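PDB 3ED5: YfnB from Bacillus subtilis, which is a putative hydrolase of the HAD-like superfamily, of the YjjG family, and probably acts as a 5'-nucleotidase. Local coordinates for residues V70-L78 / G87-R95; K158-F168 / T187-L198. One frame throughout, in Å; residues are numbered along the deposited sequence.

Interaction 1. Residues V70-L78 / G87-R95; sequences VNTRFSALL and GALLEQKYR. With FMT (formic acid), chain B; FMT (formic acid), chain F.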
loop_
_atom_site.group_PDB
_atom_site.type_symbol
_atom_site.label_atom_id
_atom_site.label_comp_id
_atom_site.label_asym_id
_atom_site.label_seq_id
_atom_site.Cartn_x
_atom_site.Cartn_y
_atom_site.Cartn_z
ATOM N N VAL A 70 -5.655 1.741 13.668
ATOM C CA VAL A 70 -6.813 2.294 12.964
ATOM C C VAL A 70 -7.883 2.757 13.945
ATOM O O VAL A 70 -8.596 3.711 13.632
ATOM C CB VAL A 70 -7.425 1.383 11.887
ATOM C CG1 VAL A 70 -6.357 1.092 10.778
ATOM C CG2 VAL A 70 -8.024 0.103 12.502
ATOM N N ASN A 71 -7.961 2.094 15.106
ATOM C CA ASN A 71 -8.977 2.430 16.134
ATOM C C ASN A 71 -8.567 3.544 17.072
ATOM O O ASN A 71 -9.378 3.986 17.915
ATOM C CB ASN A 71 -9.445 1.183 16.879
ATOM C CG ASN A 71 -10.210 0.259 15.975
ATOM O OD1 ASN A 71 -10.980 0.719 15.139
ATOM N ND2 ASN A 71 -10.008 -1.046 16.124
ATOM N N THR A 72 -7.323 3.998 16.961
ATOM C CA THR A 72 -6.956 5.165 17.774
ATOM C C THR A 72 -6.648 6.442 17.005
ATOM O O THR A 72 -6.649 7.527 17.610
ATOM C CB THR A 72 -5.815 4.876 18.769
ATOM O OG1 THR A 72 -4.657 4.465 18.057
ATOM C CG2 THR A 72 -6.199 3.761 19.752
ATOM N N ARG A 73 -6.371 6.356 15.709
ATOM C CA ARG A 73 -5.895 7.537 14.973
ATOM C C ARG A 73 -6.916 8.688 15.047
ATOM O O ARG A 73 -6.532 9.849 15.280
ATOM C CB ARG A 73 -5.538 7.205 13.516
ATOM C CG ARG A 73 -6.707 6.596 12.722
ATOM C CD ARG A 73 -6.154 5.949 11.416
ATOM N NE ARG A 73 -7.164 5.188 10.692
ATOM C CZ ARG A 73 -6.917 4.599 9.519
ATOM N NH1 ARG A 73 -5.720 4.775 8.938
ATOM N NH2 ARG A 73 -7.866 3.910 8.905
ATOM N N PHE A 74 -8.201 8.383 14.884
ATOM C CA PHE A 74 -9.202 9.496 14.890
ATOM C C PHE A 74 -9.504 10.030 16.271
ATOM O O PHE A 74 -9.822 11.213 16.419
ATOM C CB PHE A 74 -10.500 9.109 14.171
ATOM C CG PHE A 74 -10.286 8.843 12.725
ATOM C CD1 PHE A 74 -9.962 9.882 11.860
ATOM C CD2 PHE A 74 -10.336 7.534 12.225
ATOM C CE1 PHE A 74 -9.698 9.597 10.478
ATOM C CE2 PHE A 74 -10.085 7.264 10.885
ATOM C CZ PHE A 74 -9.757 8.284 10.023
ATOM N N SER A 75 -9.412 9.186 17.290
ATOM C CA SER A 75 -9.546 9.701 18.649
ATOM C C SER A 75 -8.305 10.501 19.056
ATOM O O SER A 75 -8.455 11.548 19.703
ATOM C CB SER A 75 -9.883 8.614 19.667
ATOM O OG SER A 75 -9.131 7.454 19.399
ATOM N N ALA A 76 -7.109 10.046 18.662
ATOM C CA ALA A 76 -5.878 10.846 18.933
ATOM C C ALA A 76 -5.979 12.233 18.300
ATOM O O ALA A 76 -5.643 13.244 18.934
ATOM C CB ALA A 76 -4.633 10.125 18.414
ATOM N N LEU A 77 -6.462 12.288 17.060
ATOM C CA LEU A 77 -6.614 13.584 16.383
ATOM C C LEU A 77 -7.694 14.434 17.047
ATOM O O LEU A 77 -7.428 15.575 17.498
ATOM C CB LEU A 77 -6.970 13.354 14.911
ATOM C CG LEU A 77 -7.204 14.619 14.083
ATOM C CD1 LEU A 77 -5.884 15.373 13.876
ATOM C CD2 LEU A 77 -7.878 14.222 12.749
ATOM N N LEU A 78 -8.919 13.907 17.136
ATOM C CA LEU A 78 -10.019 14.758 17.637
ATOM C C LEU A 78 -9.889 15.132 19.102
ATOM O O LEU A 78 -10.273 16.245 19.490
ATOM C CB LEU A 78 -11.399 14.145 17.335
ATOM C CG LEU A 78 -11.702 13.998 15.838
ATOM C CD1 LEU A 78 -12.988 13.234 15.614
ATOM C CD2 LEU A 78 -11.749 15.340 15.145
ATOM N N GLY A 87 -12.881 6.321 19.033
ATOM C CA GLY A 87 -11.946 6.075 17.927
ATOM C C GLY A 87 -12.374 4.900 17.070
ATOM O O GLY A 87 -12.205 4.923 15.831
ATOM N N ALA A 88 -12.940 3.875 17.698
ATOM C CA ALA A 88 -13.414 2.688 16.923
ATOM C C ALA A 88 -14.648 2.977 16.050
ATOM O O ALA A 88 -14.750 2.507 14.889
ATOM C CB ALA A 88 -13.665 1.489 17.843
ATOM N N LEU A 89 -15.578 3.754 16.598
ATOM C CA LEU A 89 -16.757 4.175 15.855
ATOM C C LEU A 89 -16.368 5.090 14.669
ATOM O O LEU A 89 -16.905 4.928 13.547
ATOM C CB LEU A 89 -17.798 4.831 16.798
ATOM C CG LEU A 89 -19.025 5.511 16.162
ATOM C CD1 LEU A 89 -19.983 4.520 15.510
ATOM C CD2 LEU A 89 -19.775 6.338 17.204
ATOM N N LEU A 90 -15.415 6.006 14.894
ATOM C CA LEU A 90 -15.012 6.931 13.842
ATOM C C LEU A 90 -14.318 6.154 12.724
ATOM O O LEU A 90 -14.544 6.397 11.529
ATOM C CB LEU A 90 -14.106 8.045 14.390
ATOM C CG LEU A 90 -14.791 9.140 15.213
ATOM C CD1 LEU A 90 -13.701 9.831 16.022
ATOM C CD2 LEU A 90 -15.533 10.128 14.312
ATOM N N GLU A 91 -13.516 5.175 13.137
ATOM C CA GLU A 91 -12.802 4.337 12.165
ATOM C C GLU A 91 -13.785 3.503 11.334
ATOM O O GLU A 91 -13.626 3.389 10.115
ATOM C CB GLU A 91 -11.797 3.460 12.883
ATOM C CG GLU A 91 -11.290 2.200 12.071
ATOM C CD GLU A 91 -10.546 2.558 10.766
ATOM O OE1 GLU A 91 -10.077 3.702 10.549
ATOM O OE2 GLU A 91 -10.363 1.615 9.942
ATOM N N GLN A 92 -14.807 2.950 11.978
ATOM C CA GLN A 92 -15.799 2.187 11.253
ATOM C C GLN A 92 -16.472 3.056 10.171
ATOM O O GLN A 92 -16.693 2.597 9.036
ATOM C CB GLN A 92 -16.787 1.629 12.266
ATOM C CG GLN A 92 -18.028 0.982 11.748
ATOM C CD GLN A 92 -18.945 0.634 12.935
ATOM O OE1 GLN A 92 -18.711 -0.345 13.645
ATOM N NE2 GLN A 92 -19.965 1.467 13.174
ATOM N N LYS A 93 -16.771 4.321 10.502
ATOM C CA LYS A 93 -17.391 5.229 9.511
ATOM C C LYS A 93 -16.426 5.584 8.375
ATOM O O LYS A 93 -16.776 5.551 7.191
ATOM C CB LYS A 93 -17.912 6.518 10.193
ATOM C CG LYS A 93 -19.098 6.276 11.097
ATOM C CD LYS A 93 -19.378 7.520 11.945
ATOM C CE LYS A 93 -20.622 7.358 12.792
ATOM N NZ LYS A 93 -21.732 8.234 12.323
ATOM N N TYR A 94 -15.200 5.922 8.748
ATOM C CA TYR A 94 -14.151 6.228 7.809
ATOM C C TYR A 94 -13.924 5.051 6.861
ATOM O O TYR A 94 -13.789 5.225 5.621
ATOM C CB TYR A 94 -12.860 6.431 8.592
ATOM C CG TYR A 94 -11.682 6.728 7.715
ATOM C CD1 TYR A 94 -11.623 7.923 7.030
ATOM C CD2 TYR A 94 -10.622 5.816 7.574
ATOM C CE1 TYR A 94 -10.546 8.260 6.248
ATOM C CE2 TYR A 94 -9.489 6.160 6.773
ATOM C CZ TYR A 94 -9.497 7.396 6.108
ATOM O OH TYR A 94 -8.484 7.855 5.304
ATOM N N ARG A 95 -13.895 3.872 7.457
ATOM C CA ARG A 95 -13.579 2.625 6.716
ATOM C C ARG A 95 -14.576 2.396 5.561
ATOM O O ARG A 95 -14.198 1.980 4.443
ATOM C CB ARG A 95 -13.623 1.430 7.708
ATOM C CG ARG A 95 -13.426 0.032 7.083
ATOM C CD ARG A 95 -12.048 -0.132 6.493
ATOM N NE ARG A 95 -10.929 0.331 7.360
ATOM C CZ ARG A 95 -9.665 0.409 6.962
ATOM N NH1 ARG A 95 -9.323 -0.004 5.736
ATOM N NH2 ARG A 95 -8.713 0.861 7.783
HETATM C C FMT B . -5.932 2.463 5.892
HETATM O O1 FMT B . -6.176 3.590 6.289
HETATM O O2 FMT B . -6.302 1.456 6.469
HETATM C C FMT F . -7.777 -1.655 19.241
HETATM O O1 FMT F . -8.822 -2.018 18.708
HETATM O O2 FMT F . -6.842 -2.416 19.508
HETATM O O HOH W 1 -9.621 5.838 15.160
HETATM O O HOH W 2 -13.620 0.352 14.187
#

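Interaction 2. Residues K158-F168 / T187-L198; sequences KPMKEYFNYVF and TADIKGGQLAGL. With FMT (formic acid), chain C.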
loop_
_atom_site.group_PDB
_atom_site.type_symbol
_atom_site.label_atom_id
_atom_site.label_comp_id
_atom_site.label_asym_id
_atom_site.label_seq_id
_atom_site.Cartn_x
_atom_site.Cartn_y
_atom_site.Cartn_z
ATOM N N LYS A 158 4.710 -6.377 6.403
ATOM C CA LYS A 158 5.835 -5.699 5.737
ATOM C C LYS A 158 6.339 -4.581 6.673
ATOM O O LYS A 158 5.510 -3.864 7.289
ATOM C CB LYS A 158 5.434 -5.083 4.385
ATOM C CG LYS A 158 4.716 -5.990 3.376
ATOM C CD LYS A 158 4.549 -5.226 2.006
ATOM C CE LYS A 158 3.444 -4.267 2.086
ATOM N NZ LYS A 158 3.146 -3.636 0.775
ATOM N N PRO A 159 7.671 -4.416 6.802
ATOM C CA PRO A 159 8.755 -5.048 6.018
ATOM C C PRO A 159 9.357 -6.339 6.606
ATOM O O PRO A 159 10.404 -6.824 6.114
ATOM C CB PRO A 159 9.840 -3.978 6.044
ATOM C CG PRO A 159 9.731 -3.448 7.442
ATOM C CD PRO A 159 8.208 -3.324 7.640
HETATM N N MSE A 160 8.741 -6.889 7.644
HETATM C CA MSE A 160 9.319 -8.046 8.370
HETATM C C MSE A 160 9.651 -9.207 7.444
HETATM O O MSE A 160 8.824 -9.616 6.631
HETATM C CB MSE A 160 8.387 -8.537 9.477
HETATM C CG MSE A 160 8.105 -7.484 10.567
HETATM SE SE MSE A 160 9.724 -6.727 11.423
HETATM C CE MSE A 160 9.985 -5.158 10.343
ATOM N N LYS A 161 10.865 -9.732 7.591
ATOM C CA LYS A 161 11.291 -10.914 6.840
ATOM C C LYS A 161 10.269 -12.053 6.975
ATOM O O LYS A 161 9.977 -12.746 5.993
ATOM C CB LYS A 161 12.728 -11.303 7.249
ATOM C CG LYS A 161 12.930 -11.656 8.736
ATOM C CD LYS A 161 14.411 -11.875 9.101
ATOM C CE LYS A 161 14.591 -12.382 10.546
ATOM N NZ LYS A 161 16.027 -12.737 10.797
ATOM N N GLU A 162 9.644 -12.214 8.149
ATOM C CA GLU A 162 8.699 -13.330 8.268
ATOM C C GLU A 162 7.410 -13.151 7.447
ATOM O O GLU A 162 6.749 -14.118 7.070
ATOM C CB GLU A 162 8.412 -13.654 9.728
ATOM C CG GLU A 162 9.675 -13.999 10.580
ATOM C CD GLU A 162 10.372 -12.772 11.210
ATOM O OE1 GLU A 162 10.134 -11.607 10.789
ATOM O OE2 GLU A 162 11.172 -12.975 12.177
ATOM N N TYR A 163 7.011 -11.911 7.198
ATOM C CA TYR A 163 5.924 -11.708 6.247
ATOM C C TYR A 163 6.336 -12.262 4.848
ATOM O O TYR A 163 5.591 -13.003 4.186
ATOM C CB TYR A 163 5.524 -10.228 6.153
ATOM C CG TYR A 163 4.614 -9.971 4.976
ATOM C CD1 TYR A 163 3.228 -10.148 5.092
ATOM C CD2 TYR A 163 5.142 -9.599 3.721
ATOM C CE1 TYR A 163 2.367 -9.924 3.984
ATOM C CE2 TYR A 163 4.301 -9.392 2.600
ATOM C CZ TYR A 163 2.926 -9.567 2.740
ATOM O OH TYR A 163 2.096 -9.346 1.659
ATOM N N PHE A 164 7.524 -11.894 4.401
ATOM C CA PHE A 164 7.964 -12.378 3.090
ATOM C C PHE A 164 8.153 -13.884 3.046
ATOM O O PHE A 164 7.835 -14.498 2.044
ATOM C CB PHE A 164 9.186 -11.611 2.620
ATOM C CG PHE A 164 8.847 -10.198 2.265
ATOM C CD1 PHE A 164 8.226 -9.919 1.048
ATOM C CD2 PHE A 164 9.056 -9.164 3.175
ATOM C CE1 PHE A 164 7.838 -8.614 0.720
ATOM C CE2 PHE A 164 8.673 -7.852 2.851
ATOM C CZ PHE A 164 8.080 -7.581 1.615
ATOM N N ASN A 165 8.586 -14.480 4.154
ATOM C CA ASN A 165 8.722 -15.957 4.175
ATOM C C ASN A 165 7.389 -16.603 3.864
ATOM O O ASN A 165 7.306 -17.615 3.149
ATOM C CB ASN A 165 9.163 -16.492 5.543
ATOM C CG ASN A 165 10.585 -16.133 5.903
ATOM O OD1 ASN A 165 11.394 -15.722 5.050
ATOM N ND2 ASN A 165 10.912 -16.298 7.179
ATOM N N TYR A 166 6.336 -16.043 4.462
ATOM C CA TYR A 166 4.985 -16.531 4.285
ATOM C C TYR A 166 4.560 -16.483 2.808
ATOM O O TYR A 166 4.028 -17.478 2.257
ATOM C CB TYR A 166 4.023 -15.683 5.166
ATOM C CG TYR A 166 2.570 -16.079 5.038
ATOM C CD1 TYR A 166 1.943 -16.833 6.034
ATOM C CD2 TYR A 166 1.806 -15.652 3.943
ATOM C CE1 TYR A 166 0.586 -17.197 5.904
ATOM C CE2 TYR A 166 0.480 -16.009 3.806
ATOM C CZ TYR A 166 -0.120 -16.771 4.780
ATOM O OH TYR A 166 -1.450 -17.111 4.630
ATOM N N VAL A 167 4.838 -15.347 2.171
ATOM C CA VAL A 167 4.537 -15.137 0.746
ATOM C C VAL A 167 5.337 -16.130 -0.108
ATOM O O VAL A 167 4.776 -16.793 -1.000
ATOM C CB VAL A 167 4.923 -13.736 0.321
ATOM C CG1 VAL A 167 4.779 -13.531 -1.218
ATOM C CG2 VAL A 167 4.039 -12.727 1.080
ATOM N N PHE A 168 6.627 -16.210 0.162
ATOM C CA PHE A 168 7.506 -17.083 -0.679
ATOM C C PHE A 168 7.114 -18.554 -0.638
ATOM O O PHE A 168 7.204 -19.258 -1.654
ATOM C CB PHE A 168 8.981 -16.927 -0.298
ATOM C CG PHE A 168 9.511 -15.520 -0.434
ATOM C CD1 PHE A 168 8.815 -14.548 -1.158
ATOM C CD2 PHE A 168 10.733 -15.188 0.154
ATOM C CE1 PHE A 168 9.326 -13.253 -1.306
ATOM C CE2 PHE A 168 11.261 -13.888 0.023
ATOM C CZ PHE A 168 10.546 -12.917 -0.705
ATOM N N THR A 187 9.770 2.125 3.580
ATOM C CA THR A 187 9.837 1.357 4.808
ATOM C C THR A 187 9.171 -0.009 4.741
ATOM O O THR A 187 9.670 -0.937 5.385
ATOM C CB THR A 187 9.304 2.139 6.030
ATOM O OG1 THR A 187 7.939 2.517 5.809
ATOM C CG2 THR A 187 10.135 3.416 6.281
ATOM N N ALA A 188 8.072 -0.147 4.004
ATOM C CA ALA A 188 7.368 -1.421 3.932
ATOM C C ALA A 188 7.847 -2.193 2.731
ATOM O O ALA A 188 8.124 -3.409 2.841
ATOM C CB ALA A 188 5.866 -1.231 3.820
ATOM N N ASP A 189 7.920 -1.513 1.577
ATOM C CA ASP A 189 8.163 -2.242 0.297
ATOM C C ASP A 189 9.630 -2.359 -0.037
ATOM O O ASP A 189 10.128 -3.457 -0.343
ATOM C CB ASP A 189 7.424 -1.565 -0.867
ATOM C CG ASP A 189 5.930 -1.509 -0.651
ATOM O OD1 ASP A 189 5.343 -2.559 -0.312
ATOM O OD2 ASP A 189 5.372 -0.391 -0.799
ATOM N N ILE A 190 10.357 -1.249 0.025
ATOM C CA ILE A 190 11.743 -1.283 -0.407
ATOM C C ILE A 190 12.627 -1.942 0.647
ATOM O O ILE A 190 13.338 -2.890 0.347
ATOM C CB ILE A 190 12.258 0.104 -0.829
ATOM C CG1 ILE A 190 11.287 0.773 -1.836
ATOM C CG2 ILE A 190 13.669 -0.006 -1.369
ATOM C CD1 ILE A 190 10.957 -0.081 -3.126
ATOM N N LYS A 191 12.538 -1.491 1.894
ATOM C CA LYS A 191 13.249 -2.152 2.986
ATOM C C LYS A 191 12.802 -3.613 3.082
ATOM O O LYS A 191 13.628 -4.495 3.216
ATOM C CB LYS A 191 13.018 -1.444 4.313
ATOM C CG LYS A 191 13.807 -2.057 5.492
ATOM C CD LYS A 191 12.975 -1.841 6.795
ATOM C CE LYS A 191 13.020 -0.418 7.305
ATOM N NZ LYS A 191 11.635 0.070 7.700
ATOM N N GLY A 192 11.494 -3.848 2.986
ATOM C CA GLY A 192 10.948 -5.209 2.998
ATOM C C GLY A 192 11.607 -6.111 1.952
ATOM O O GLY A 192 12.144 -7.201 2.279
ATOM N N GLY A 193 11.607 -5.651 0.706
ATOM C CA GLY A 193 12.135 -6.493 -0.383
ATOM C C GLY A 193 13.616 -6.723 -0.215
ATOM O O GLY A 193 14.091 -7.839 -0.417
ATOM N N GLN A 194 14.344 -5.674 0.174
ATOM C CA GLN A 194 15.801 -5.707 0.299
ATOM C C GLN A 194 16.177 -6.749 1.341
ATOM O O GLN A 194 16.979 -7.660 1.055
ATOM C CB GLN A 194 16.276 -4.324 0.749
ATOM C CG GLN A 194 17.717 -3.973 0.516
ATOM C CD GLN A 194 17.951 -2.569 1.070
ATOM O OE1 GLN A 194 17.530 -1.580 0.477
ATOM N NE2 GLN A 194 18.548 -2.493 2.246
ATOM N N LEU A 195 15.552 -6.647 2.512
ATOM C CA LEU A 195 15.690 -7.602 3.635
ATOM C C LEU A 195 15.492 -9.049 3.170
ATOM O O LEU A 195 16.209 -9.974 3.575
ATOM C CB LEU A 195 14.624 -7.298 4.702
ATOM C CG LEU A 195 14.831 -6.476 5.985
ATOM C CD1 LEU A 195 15.318 -7.375 7.129
ATOM C CD2 LEU A 195 15.781 -5.321 5.754
ATOM N N ALA A 196 14.466 -9.227 2.338
ATOM C CA ALA A 196 14.015 -10.547 1.882
ATOM C C ALA A 196 14.755 -11.068 0.645
ATOM O O ALA A 196 14.440 -12.143 0.117
ATOM C CB ALA A 196 12.475 -10.486 1.642
ATOM N N GLY A 197 15.757 -10.327 0.190
ATOM C CA GLY A 197 16.592 -10.771 -0.900
ATOM C C GLY A 197 16.004 -10.534 -2.279
ATOM O O GLY A 197 16.391 -11.224 -3.228
ATOM N N LEU A 198 15.100 -9.553 -2.392
ATOM C CA LEU A 198 14.507 -9.183 -3.686
ATOM C C LEU A 198 15.041 -7.876 -4.267
ATOM O O LEU A 198 15.290 -6.919 -3.533
ATOM C CB LEU A 198 12.981 -9.037 -3.568
ATOM C CG LEU A 198 12.213 -10.197 -2.910
ATOM C CD1 LEU A 198 10.788 -9.807 -2.812
ATOM C CD2 LEU A 198 12.386 -11.487 -3.760
HETATM C C FMT C . 1.947 -1.409 2.892
HETATM O O1 FMT C . 1.322 -0.632 3.593
HETATM O O2 FMT C . 1.379 -2.420 2.480
#

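Interaction 1. Residues V70-L78 / G87-R95
Ser75 and Gly87 mark the backbone crossing: their CA atoms are 4.4 Å apart, and the axes of 70-78 and 87-95 approach to 7.0 Å with their directions 109° apart. Any side chain at Gly87 would run into Asn71 O and Ser75 OG; Gly87 CA makes a CH···O contact with Asn71 O at 3.3 Å. A water fills the kink in 70-78, accepting from Phe74 N and donating to Val70 O and Gly87 O. The pair lies in the helical region, probably the HAD cap, where Phe74 and Tyr94 touch helix 21-35 and Arg73 helix 42-60.

Glu91 is the knob of the interface, set among Val70, Asn71, Arg73 and Phe74. A bend at chi2 (62°) swings its carboxylate over Val70 and spreads the two oxygens to different arginines. Arg73 NH2 reaches OE1 on its syn side at 2.8 Å, nearly straight (161°), helped by a weak bond from NE; within its own helix, Arg95 grips OE2 side-on with NE and NH2. OE1 also lies in plane at the edge of the Phe74 ring. That ring points CZ obliquely at the centre of one Tyr94 face, 3.4 Å from Tyr94 CG. Leu78 CD1 meets Leu90 CD1 at 3.5 Å.

An alanine in place of Glu91 would probably leave Arg73 and Arg95 without their shared carboxylate and a gap beside Val70. Arg73 NH2 and Arg95 NH2 stand 3.4 Å apart, yet a formate, probably from the crystallisation liquor, binds both arginines. The buried carboxylate, and in this crystal the formate, probably offset the charge of the two guanidinium groups.

Interaction 2. Residues K158-F168 / T187-L198
Thr187 O presses on the ring of Pro159, which follows a cis peptide bond, 3.1 Å from its CB, while the Thr187 hydroxyl turns to Glu60. Next, Ala188 lays its CB against Lys158 CB, and its carbonyl oxygen faces the edge of the Phe164 ring. Asp189 then reaches back, its OD1 taking a 2.7 Å salt bridge from Lys158 NZ on the syn lone pair. Lys158 NZ also pairs with Asp13, the nucleophile by similarity, consistent with the motif III lysine of HAD hydrolases; a bend at chi3 (-78°) brings the amine there. Lys191 lies with CD on Pro159 CG and bonds Thr187 O through NZ. At Gly192 the packing is tight: its CA is 3.5 Å from Pro159 CB, and a CB would clash with Phe164 CE2. Ala196 CB rests on Phe164 CB at 3.6 Å and also meets Phe168, whose ring edge takes Ala196 O. Gly197, with positive phi, closes the helix in a Schellman motif and turns the chain so that Leu198 CD1 meets Phe168 CZ at 3.8 Å, again at the ring edge.

Helix 42-60 touches the start of both segments, through Arg57 and Glu60. On the sheet side, Phe164 and Leu198 reach strand 179-183, and Ile190 packs on strand 199-203, so the helix pair lies against the central parallel sheet.

Overall arrangement
The two contacts join different helix pairs, their centres about 28 Å apart and their nearest atoms about 13 Å apart. Interaction 1 belongs to the helical part that follows the first strand, probably the cap of a HAD hydrolase, and joins helices close in sequence. Interaction 2 joins helices flanking the central parallel sheet, with strand 179-183 between them in the chain. Both are largely buried, but their charges serve different places: interaction 1 encloses an arginine-carboxylate network away from the annotated nucleophile, whereas the salt bridge of interaction 2 stands beside it. Helix 42-60 touches both, meeting Leu78 and Arg73 of interaction 1 and, near its end, Pro159 of interaction 2.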